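Local coordinates for protein galactokinase (PDB 6TEP) that probably phosphorylates galactose with ATP and magnesium, as a galactokinase of the GHMP family, at residues V76-G81 with A127-C132; W103-T108 with N180-A185; S137-S142 with G370-A375. All blocks are in the same frame, centred on the assembly; numbering follows the deposited sequence.

Contact 1: V76-G81 with A127-C132; sequences VRVVSG and AAFVSC. With ADP (adenosine-5'-diphosphate), chain H.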
loop_
_atom_site.group_PDB
_atom_site.type_symbol
_atom_site.label_atom_id
_atom_site.label_comp_id
_atom_site.label_asym_id
_atom_site.label_seq_id
_atom_site.Cartn_x
_atom_site.Cartn_y
_atom_site.Cartn_z
ATOM N N VAL A 76 12.364 -14.609 18.919
ATOM C CA VAL A 76 11.610 -13.392 18.516
ATOM C C VAL A 76 10.355 -13.247 19.393
ATOM O O VAL A 76 9.423 -14.043 19.256
ATOM C CB VAL A 76 11.271 -13.310 17.013
ATOM C CG1 VAL A 76 10.588 -11.985 16.781
ATOM C CG2 VAL A 76 12.486 -13.522 16.092
ATOM N N ARG A 77 10.318 -12.155 20.143
ATOM C CA ARG A 77 9.172 -11.714 20.983
ATOM C C ARG A 77 8.621 -10.426 20.346
ATOM O O ARG A 77 9.381 -9.512 20.141
ATOM C CB ARG A 77 9.582 -11.514 22.444
ATOM C CG ARG A 77 10.065 -12.769 23.123
ATOM C CD ARG A 77 10.168 -12.562 24.552
ATOM N NE ARG A 77 11.208 -11.650 24.856
ATOM C CZ ARG A 77 11.465 -11.203 26.038
ATOM N NH1 ARG A 77 10.736 -11.614 27.045
ATOM N NH2 ARG A 77 12.404 -10.309 26.199
ATOM N N VAL A 78 7.337 -10.401 20.057
ATOM C CA VAL A 78 6.698 -9.140 19.597
ATOM C C VAL A 78 5.434 -8.867 20.397
ATOM O O VAL A 78 4.695 -9.783 20.685
ATOM C CB VAL A 78 6.435 -9.155 18.081
ATOM C CG1 VAL A 78 7.712 -9.143 17.316
ATOM C CG2 VAL A 78 5.574 -10.313 17.617
ATOM N N VAL A 79 5.139 -7.582 20.575
ATOM C CA VAL A 79 3.866 -7.185 21.192
ATOM C C VAL A 79 3.348 -5.960 20.414
ATOM O O VAL A 79 4.195 -5.205 19.818
ATOM C CB VAL A 79 4.098 -6.880 22.660
ATOM C CG1 VAL A 79 4.899 -5.622 22.852
ATOM C CG2 VAL A 79 2.807 -6.836 23.423
ATOM N N SER A 80 2.053 -5.713 20.472
ATOM C CA SER A 80 1.441 -4.588 19.737
ATOM C C SER A 80 0.417 -3.939 20.639
ATOM O O SER A 80 -0.271 -4.648 21.384
ATOM C CB SER A 80 0.811 -5.063 18.463
ATOM O OG SER A 80 -0.107 -4.150 17.933
ATOM N N GLY A 81 0.323 -2.627 20.506
ATOM C CA GLY A 81 -0.697 -1.874 21.210
ATOM C C GLY A 81 -2.109 -2.326 20.912
ATOM O O GLY A 81 -2.997 -1.917 21.661
ATOM N N ALA A 127 10.481 -6.767 20.112
ATOM C CA ALA A 127 9.902 -5.538 19.549
ATOM C C ALA A 127 8.532 -5.251 20.161
ATOM O O ALA A 127 7.743 -6.207 20.483
ATOM C CB ALA A 127 9.859 -5.569 18.035
ATOM N N ALA A 128 8.253 -3.959 20.176
ATOM C CA ALA A 128 6.914 -3.428 20.543
ATOM C C ALA A 128 6.447 -2.499 19.409
ATOM O O ALA A 128 7.204 -1.600 19.009
ATOM C CB ALA A 128 6.953 -2.666 21.832
ATOM N N PHE A 129 5.225 -2.685 18.967
ATOM C CA PHE A 129 4.602 -1.853 17.904
ATOM C C PHE A 129 3.460 -1.006 18.493
ATOM O O PHE A 129 2.605 -1.532 19.229
ATOM C CB PHE A 129 3.991 -2.723 16.813
ATOM C CG PHE A 129 4.990 -3.511 16.026
ATOM C CD1 PHE A 129 5.548 -2.973 14.878
ATOM C CD2 PHE A 129 5.341 -4.775 16.460
ATOM C CE1 PHE A 129 6.513 -3.704 14.180
ATOM C CE2 PHE A 129 6.293 -5.488 15.774
ATOM C CZ PHE A 129 6.862 -4.971 14.630
ATOM N N VAL A 130 3.448 0.267 18.045
ATOM C CA VAL A 130 2.300 1.183 18.248
ATOM C C VAL A 130 2.055 1.821 16.866
ATOM O O VAL A 130 3.031 2.223 16.234
ATOM C CB VAL A 130 2.628 2.248 19.285
ATOM C CG1 VAL A 130 1.509 3.252 19.365
ATOM C CG2 VAL A 130 2.833 1.660 20.701
ATOM N N SER A 131 0.804 1.820 16.422
ATOM C CA SER A 131 0.431 2.328 15.096
ATOM C C SER A 131 -0.803 3.218 15.126
ATOM O O SER A 131 -1.682 3.106 16.012
ATOM C CB SER A 131 0.235 1.170 14.193
ATOM O OG SER A 131 0.069 1.628 12.872
ATOM N N CYS A 132 -0.870 4.115 14.140
ATOM C CA CYS A 132 -2.156 4.781 13.833
ATOM C C CYS A 132 -2.590 4.434 12.406
ATOM O O CYS A 132 -3.512 5.096 11.892
ATOM C CB CYS A 132 -2.052 6.276 14.006
ATOM S SG CYS A 132 -0.779 7.000 12.968
HETATM P PB ADP H . -3.968 -3.865 5.380
HETATM O O1B ADP H . -3.959 -2.994 6.622
HETATM O O2B ADP H . -2.598 -4.030 4.816
HETATM O O3B ADP H . -4.974 -3.364 4.329
HETATM P PA ADP H . -3.719 -6.699 5.819
HETATM O O1A ADP H . -2.777 -6.948 4.671
HETATM O O2A ADP H . -4.711 -7.779 6.009
HETATM O O3A ADP H . -4.492 -5.324 5.720
HETATM O "O5'" ADP H . -2.785 -6.507 7.110
HETATM C "C5'" ADP H . -3.395 -6.412 8.406
HETATM C "C4'" ADP H . -2.828 -7.503 9.276
HETATM O "O4'" ADP H . -1.463 -7.180 9.583
HETATM C "C3'" ADP H . -3.544 -7.600 10.616
HETATM O "O3'" ADP H . -4.647 -8.474 10.534
HETATM C "C2'" ADP H . -2.434 -8.157 11.512
HETATM O "O2'" ADP H . -2.270 -9.519 11.261
HETATM C "C1'" ADP H . -1.252 -7.355 10.971
HETATM N N9 ADP H . -1.115 -6.046 11.587
HETATM C C8 ADP H . -1.026 -4.839 10.925
HETATM N N7 ADP H . -0.859 -3.824 11.737
HETATM C C5 ADP H . -0.753 -4.403 13.016
HETATM C C6 ADP H . -0.560 -3.868 14.307
HETATM N N6 ADP H . -0.416 -2.574 14.586
HETATM N N1 ADP H . -0.498 -4.744 15.354
HETATM C C2 ADP H . -0.650 -6.043 15.117
HETATM N N3 ADP H . -0.888 -6.656 13.959
HETATM C C4 ADP H . -0.907 -5.768 12.926
HETATM O O HOH W 1 0.001 -1.246 17.211
#

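Contact 2: W103-T108 with N180-A185; sequences WSAYPT and NEMAGA. With ADP (adenosine-5'-diphosphate), chain H.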
loop_
_atom_site.group_PDB
_atom_site.type_symbol
_atom_site.label_atom_id
_atom_site.label_comp_id
_atom_site.label_asym_id
_atom_site.label_seq_id
_atom_site.Cartn_x
_atom_site.Cartn_y
_atom_site.Cartn_z
ATOM N N TRP A 103 -0.548 -12.512 13.670
ATOM C CA TRP A 103 0.049 -11.236 13.239
ATOM C C TRP A 103 1.596 -11.326 13.335
ATOM O O TRP A 103 2.264 -10.600 12.573
ATOM C CB TRP A 103 -0.531 -10.117 14.073
ATOM C CG TRP A 103 -0.020 -10.056 15.471
ATOM C CD1 TRP A 103 -0.467 -10.755 16.559
ATOM C CD2 TRP A 103 1.058 -9.245 15.940
ATOM N NE1 TRP A 103 0.229 -10.393 17.681
ATOM C CE2 TRP A 103 1.190 -9.488 17.337
ATOM C CE3 TRP A 103 1.956 -8.369 15.311
ATOM C CZ2 TRP A 103 2.171 -8.867 18.101
ATOM C CZ3 TRP A 103 2.886 -7.721 16.082
ATOM C CH2 TRP A 103 2.994 -7.983 17.458
ATOM N N SER A 104 2.154 -12.007 14.350
ATOM C CA SER A 104 3.602 -12.065 14.579
ATOM C C SER A 104 4.347 -12.655 13.372
ATOM O O SER A 104 5.612 -12.526 13.333
ATOM C CB SER A 104 3.972 -12.877 15.844
ATOM O OG SER A 104 3.613 -14.231 15.681
ATOM N N ALA A 105 3.624 -13.304 12.455
ATOM C CA ALA A 105 4.233 -13.823 11.220
ATOM C C ALA A 105 4.854 -12.652 10.429
ATOM O O ALA A 105 5.859 -12.859 9.782
ATOM C CB ALA A 105 3.209 -14.554 10.402
ATOM N N TYR A 106 4.273 -11.465 10.469
ATOM C CA TYR A 106 4.745 -10.321 9.636
ATOM C C TYR A 106 6.117 -9.863 10.090
ATOM O O TYR A 106 7.055 -9.896 9.278
ATOM C CB TYR A 106 3.725 -9.201 9.628
ATOM C CG TYR A 106 2.475 -9.540 8.885
ATOM C CD1 TYR A 106 2.430 -9.370 7.529
ATOM C CD2 TYR A 106 1.314 -9.970 9.503
ATOM C CE1 TYR A 106 1.286 -9.632 6.786
ATOM C CE2 TYR A 106 0.182 -10.299 8.769
ATOM C CZ TYR A 106 0.118 -10.032 7.407
ATOM O OH TYR A 106 -1.025 -10.394 6.736
ATOM N N PRO A 107 6.342 -9.530 11.389
ATOM C CA PRO A 107 7.688 -9.160 11.831
ATOM C C PRO A 107 8.672 -10.350 11.875
ATOM O O PRO A 107 9.826 -10.214 11.439
ATOM C CB PRO A 107 7.492 -8.508 13.213
ATOM C CG PRO A 107 6.171 -9.041 13.685
ATOM C CD PRO A 107 5.324 -9.233 12.425
ATOM N N THR A 108 8.236 -11.501 12.362
ATOM C CA THR A 108 9.190 -12.592 12.519
ATOM C C THR A 108 9.659 -13.014 11.117
ATOM O O THR A 108 10.880 -13.270 10.957
ATOM C CB THR A 108 8.530 -13.754 13.265
ATOM O OG1 THR A 108 7.939 -13.266 14.479
ATOM C CG2 THR A 108 9.542 -14.823 13.546
ATOM N N ASN A 180 4.445 -12.802 1.918
ATOM C CA ASN A 180 4.031 -13.834 0.926
ATOM C C ASN A 180 4.248 -15.252 1.518
ATOM O O ASN A 180 3.363 -16.107 1.392
ATOM C CB ASN A 180 4.827 -13.756 -0.355
ATOM C CG ASN A 180 4.344 -12.707 -1.336
ATOM O OD1 ASN A 180 3.190 -12.369 -1.355
ATOM N ND2 ASN A 180 5.214 -12.233 -2.211
ATOM N N GLU A 181 5.407 -15.488 2.127
ATOM C CA GLU A 181 5.896 -16.837 2.489
ATOM C C GLU A 181 5.772 -17.120 3.976
ATOM O O GLU A 181 5.546 -18.334 4.324
ATOM C CB GLU A 181 7.353 -16.985 2.046
ATOM C CG GLU A 181 7.464 -17.062 0.530
ATOM C CD GLU A 181 8.852 -17.389 0.018
ATOM O OE1 GLU A 181 9.496 -18.264 0.635
ATOM O OE2 GLU A 181 9.296 -16.751 -0.970
ATOM N N MET A 182 5.829 -16.106 4.833
ATOM C CA MET A 182 5.589 -16.357 6.293
ATOM C C MET A 182 4.095 -16.177 6.665
ATOM O O MET A 182 3.481 -17.115 7.219
ATOM C CB MET A 182 6.466 -15.501 7.223
ATOM C CG MET A 182 6.589 -16.141 8.622
ATOM S SD MET A 182 7.023 -17.903 8.762
ATOM C CE MET A 182 8.756 -17.736 8.377
ATOM N N ALA A 183 3.510 -15.048 6.303
ATOM C CA ALA A 183 2.114 -14.722 6.655
ATOM C C ALA A 183 1.161 -15.413 5.682
ATOM O O ALA A 183 -0.015 -15.590 6.043
ATOM C CB ALA A 183 1.940 -13.247 6.649
ATOM N N GLY A 184 1.627 -15.699 4.467
ATOM C CA GLY A 184 0.831 -16.425 3.474
ATOM C C GLY A 184 -0.124 -15.515 2.749
ATOM O O GLY A 184 -1.120 -16.012 2.298
ATOM N N ALA A 185 0.182 -14.212 2.687
ATOM C CA ALA A 185 -0.653 -13.184 2.031
ATOM C C ALA A 185 0.060 -12.759 0.763
ATOM O O ALA A 185 1.109 -12.153 0.871
ATOM C CB ALA A 185 -0.802 -11.991 2.949
HETATM P PB ADP H . -3.968 -3.865 5.380
HETATM O O1B ADP H . -3.959 -2.994 6.622
HETATM O O2B ADP H . -2.598 -4.030 4.816
HETATM O O3B ADP H . -4.974 -3.364 4.329
HETATM P PA ADP H . -3.719 -6.699 5.819
HETATM O O1A ADP H . -2.777 -6.948 4.671
HETATM O O2A ADP H . -4.711 -7.779 6.009
HETATM O O3A ADP H . -4.492 -5.324 5.720
HETATM O "O5'" ADP H . -2.785 -6.507 7.110
HETATM C "C5'" ADP H . -3.395 -6.412 8.406
HETATM C "C4'" ADP H . -2.828 -7.503 9.276
HETATM O "O4'" ADP H . -1.463 -7.180 9.583
HETATM C "C3'" ADP H . -3.544 -7.600 10.616
HETATM O "O3'" ADP H . -4.647 -8.474 10.534
HETATM C "C2'" ADP H . -2.434 -8.157 11.512
HETATM O "O2'" ADP H . -2.270 -9.519 11.261
HETATM C "C1'" ADP H . -1.252 -7.355 10.971
HETATM N N9 ADP H . -1.115 -6.046 11.587
HETATM C C8 ADP H . -1.026 -4.839 10.925
HETATM N N7 ADP H . -0.859 -3.824 11.737
HETATM C C5 ADP H . -0.753 -4.403 13.016
HETATM C C6 ADP H . -0.560 -3.868 14.307
HETATM N N6 ADP H . -0.416 -2.574 14.586
HETATM N N1 ADP H . -0.498 -4.744 15.354
HETATM C C2 ADP H . -0.650 -6.043 15.117
HETATM N N3 ADP H . -0.888 -6.656 13.959
HETATM C C4 ADP H . -0.907 -5.768 12.926
#

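Contact 3: S137-S142 with G370-A375; sequences SGLSSS and GGSIIA. With MG (magnesium ion), chain K; ADP (adenosine-5'-diphosphate), chain H.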
loop_
_atom_site.group_PDB
_atom_site.type_symbol
_atom_site.label_atom_id
_atom_site.label_comp_id
_atom_site.label_asym_id
_atom_site.label_seq_id
_atom_site.Cartn_x
_atom_site.Cartn_y
_atom_site.Cartn_z
ATOM N N SER A 137 -7.861 -1.993 6.474
ATOM C CA SER A 137 -8.632 -0.868 5.869
ATOM C C SER A 137 -8.126 -0.518 4.467
ATOM O O SER A 137 -8.702 0.407 3.897
ATOM C CB SER A 137 -8.573 0.353 6.701
ATOM O OG SER A 137 -9.200 0.144 7.937
ATOM N N GLY A 138 -7.183 -1.295 3.893
ATOM C CA GLY A 138 -6.633 -1.091 2.541
ATOM C C GLY A 138 -5.623 0.048 2.498
ATOM O O GLY A 138 -5.390 0.608 1.419
ATOM N N LEU A 139 -5.033 0.383 3.645
ATOM C CA LEU A 139 -4.068 1.475 3.802
ATOM C C LEU A 139 -2.679 0.887 4.112
ATOM O O LEU A 139 -1.767 1.652 4.434
ATOM C CB LEU A 139 -4.555 2.439 4.875
ATOM C CG LEU A 139 -5.889 3.075 4.578
ATOM C CD1 LEU A 139 -6.276 3.974 5.741
ATOM C CD2 LEU A 139 -5.874 3.843 3.244
ATOM N N SER A 140 -2.530 -0.443 4.075
ATOM C CA SER A 140 -1.187 -1.079 4.123
ATOM C C SER A 140 -0.604 -1.105 5.545
ATOM O O SER A 140 0.633 -0.879 5.677
ATOM C CB SER A 140 -0.250 -0.412 3.146
ATOM O OG SER A 140 -0.852 -0.350 1.856
ATOM N N SER A 141 -1.418 -1.451 6.565
ATOM C CA SER A 141 -0.830 -1.704 7.895
ATOM C C SER A 141 0.198 -2.810 7.733
ATOM O O SER A 141 1.206 -2.757 8.516
ATOM C CB SER A 141 -1.880 -2.019 8.927
ATOM O OG SER A 141 -2.540 -3.245 8.730
ATOM N N SER A 142 -0.060 -3.771 6.829
ATOM C CA SER A 142 0.866 -4.941 6.643
ATOM C C SER A 142 2.269 -4.466 6.200
ATOM O O SER A 142 3.253 -4.801 6.821
ATOM C CB SER A 142 0.289 -5.960 5.701
ATOM O OG SER A 142 -0.095 -5.317 4.461
ATOM N N GLY A 370 -13.572 -3.981 -0.428
ATOM C CA GLY A 370 -13.680 -3.211 0.783
ATOM C C GLY A 370 -12.563 -2.218 0.867
ATOM O O GLY A 370 -11.910 -1.907 -0.172
ATOM N N GLY A 371 -12.349 -1.709 2.068
ATOM C CA GLY A 371 -11.286 -0.755 2.338
ATOM C C GLY A 371 -11.663 0.691 2.064
ATOM O O GLY A 371 -12.750 1.116 2.499
ATOM N N SER A 372 -10.725 1.440 1.460
ATOM C CA SER A 372 -10.806 2.909 1.463
ATOM C C SER A 372 -11.031 3.458 0.058
ATOM O O SER A 372 -10.632 2.785 -0.940
ATOM C CB SER A 372 -9.597 3.563 2.131
ATOM O OG SER A 372 -9.439 3.070 3.470
ATOM N N ILE A 373 -11.555 4.655 0.025
ATOM C CA ILE A 373 -11.643 5.486 -1.213
ATOM C C ILE A 373 -10.792 6.710 -1.010
ATOM O O ILE A 373 -10.497 7.046 0.135
ATOM C CB ILE A 373 -13.079 5.829 -1.618
ATOM C CG1 ILE A 373 -13.801 6.862 -0.735
ATOM C CG2 ILE A 373 -13.882 4.562 -1.743
ATOM C CD1 ILE A 373 -14.656 7.816 -1.583
ATOM N N ILE A 374 -10.385 7.340 -2.124
ATOM C CA ILE A 374 -9.696 8.656 -2.086
ATOM C C ILE A 374 -10.436 9.566 -3.052
ATOM O O ILE A 374 -11.079 9.074 -3.943
ATOM C CB ILE A 374 -8.220 8.527 -2.466
ATOM C CG1 ILE A 374 -8.065 8.067 -3.900
ATOM C CG2 ILE A 374 -7.538 7.562 -1.515
ATOM C CD1 ILE A 374 -6.567 8.074 -4.363
ATOM N N ALA A 375 -10.391 10.852 -2.771
ATOM C CA ALA A 375 -11.057 11.834 -3.678
ATOM C C ALA A 375 -10.229 13.106 -3.689
ATOM O O ALA A 375 -9.716 13.550 -2.646
ATOM C CB ALA A 375 -12.476 12.149 -3.234
HETATM MG MG MG K . -1.989 -5.426 3.351
HETATM P PB ADP H . -3.968 -3.865 5.380
HETATM O O1B ADP H . -3.959 -2.994 6.622
HETATM O O2B ADP H . -2.598 -4.030 4.816
HETATM O O3B ADP H . -4.974 -3.364 4.329
HETATM P PA ADP H . -3.719 -6.699 5.819
HETATM O O1A ADP H . -2.777 -6.948 4.671
HETATM O O2A ADP H . -4.711 -7.779 6.009
HETATM O O3A ADP H . -4.492 -5.324 5.720
HETATM O "O5'" ADP H . -2.785 -6.507 7.110
HETATM C "C5'" ADP H . -3.395 -6.412 8.406
HETATM C "C4'" ADP H . -2.828 -7.503 9.276
HETATM O "O4'" ADP H . -1.463 -7.180 9.583
HETATM C "C3'" ADP H . -3.544 -7.600 10.616
HETATM O "O3'" ADP H . -4.647 -8.474 10.534
HETATM C "C2'" ADP H . -2.434 -8.157 11.512
HETATM O "O2'" ADP H . -2.270 -9.519 11.261
HETATM C "C1'" ADP H . -1.252 -7.355 10.971
HETATM N N9 ADP H . -1.115 -6.046 11.587
HETATM C C8 ADP H . -1.026 -4.839 10.925
HETATM N N7 ADP H . -0.859 -3.824 11.737
HETATM C C5 ADP H . -0.753 -4.403 13.016
HETATM C C6 ADP H . -0.560 -3.868 14.307
HETATM N N6 ADP H . -0.416 -2.574 14.586
HETATM N N1 ADP H . -0.498 -4.744 15.354
HETATM C C2 ADP H . -0.650 -6.043 15.117
HETATM N N3 ADP H . -0.888 -6.656 13.959
HETATM C C4 ADP H . -0.907 -5.768 12.926
HETATM O O HOH W 2 -8.106 0.734 0.478
HETATM O O HOH W 3 -3.766 -5.468 2.262
HETATM O O HOH W 4 -1.123 -6.691 2.137
HETATM O O HOH W 5 -1.650 -3.845 2.184
#

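Contact 1: V76-G81 with A127-C132
The ring of F129 turns its edge to the neighbouring strand: V79 O and V78 CG1 both lie near the ring plane at its rim, with V78 CG1 4.2 Å from F129 CE2. F129 stands on the sheet face of V78, S80 and A127, and its first torsion (chi1 -66°), with CG beside the backbone N, brings the rim of the ring to V79 O and V78; I66 and T64 of strand 54-70 also touch it. The second flat group, the adenine of ADP, is met by S80, whose hydroxyl OG donates to ADP N1 over 2.7 Å. Turning OG anti to the backbone N (chi1 162°) brings it to the base, where it can give its proton to that nitrogen; it also accepts from V82 N and, at 3.0 Å, from water 1. That water in turn accepts from ADP N6 at 3.0 Å, so a small hydroxyl residue reads two nitrogens of the base. Beneath the side chains, 76-80 and 127-131 run parallel. A127 N bonds to R77 O and V79 N to A127 O, then F129 N to V79 O (2.9 Å), and finally G81 N to F129 O (2.8 Å). On the other face the small A128 methyl, CB, fits against V79 CG1 at 3.7 Å; beta-branched valine suits the strand, and T26 and Y27 of helix 12-27 pack on V79. R77 leads away from this pairing to a salt bridge with D126. Here the parallel pair, in the S5-like N-terminal domain of this GHMP kinase, ends at the adenine and lines the base side of the nucleotide pocket.

Contact 2: W103-T108 with N180-A185
A183 and Y106 meet where the beginning of helix 105-116 packs on the end of helix 165-182, both in the S5-like N-terminal domain of the GHMP kinase fold. The ring contact is a CH-pi interaction: A183 CB sits over one face of the Y106 ring, 3.8 Å from its centroid and 17° off the normal. W103 O lies in the ring plane at its edge, and Y106 CE2 is 3.6 Å from ADP O2', so the tyrosine stands between the helix end and the ribose. Replacing Y106 by an alanine is likely to leave the A183 methyl without its aromatic face and to open a gap beside the ribose. The remaining packing is apolar. A105 CB approaches A183 CB at 4.2 Å, two small methyls that let the backbones come close, and the methylene M182 CG at 4.1 Å; with CG anti to its own N (chi1 -158°), M182 lays that carbon against A105. G184 then leaves the helix with positive phi, which favours glycine. Against the nucleotide, W103 brings CE3 to 3.5 Å from ADP C2. Among the polar bonds, Y106 O accepts from S178 OG, while S104 O accepts T108 OG1 at 2.7 Å and T108 N at 3.0 Å, from opposite faces of its carbonyl plane.

Contact 3: S137-S142 with G370-A375
S372 faces the loop 137-142, and its OG donates to S137 O over 2.8 Å, tilted 23° from the carbonyl plane. Its first torsion (chi1 -56°) sets OG beside the backbone N, which swings the hydroxyl toward S137 O. L139 comes alongside, its CD2 methyl 3.7 Å from S372 OG, so the hydroxyl has a polar partner ahead and an apolar flank. S137 directs its own hydroxyl elsewhere, to D236, and offers this contact its backbone. Water 2 adds a bridge, accepting from S372 N and probably donating to G138 O, which R40 also binds. Glycine suits G371, because its CA lies 3.2 Å from S137 O and a side chain would crowd that oxygen. The loop is the glycine- and serine-rich phosphate-binding motif of GHMP kinases, and it leads into helix 141-156; the partner strand follows the glycine-rich turn of the C-terminal domain. G138 has positive phi, favouring glycine, and its N makes a weak bond to ADP O3B. Beyond it, S141 and S142 turn their hydroxyls to the nucleotide side. S141 grips ADP O1B twice, through OG at 2.6 Å and N at 3.0 Å. S142 N donates to ADP O2B, while S142 OG binds the magnesium ion at 2.2 Å, in company with ADP O2B, ADP O1A and waters 3, 4 and 5.

How the contacts relate
From the N terminus, strand 75-80 opens contact 1, and its loop closes at strand 125-131 after the chain has passed through helix 105-116. That helix has meanwhile opened contact 2, which closes only at the end of helix 165-182, so the two loops cross. Contact 3 starts inside contact 2's loop, at 137-142, and closes far on, at strand 372-378; it therefore crosses contact 2 but follows contact 1 in series. Contacts 1 and 2 both lie in the N-terminal domain, meeting where V78 CG2 packs 3.5 Å from W103 CH2; contact 3 ties that domain to the C-terminal one. All three touch ADP.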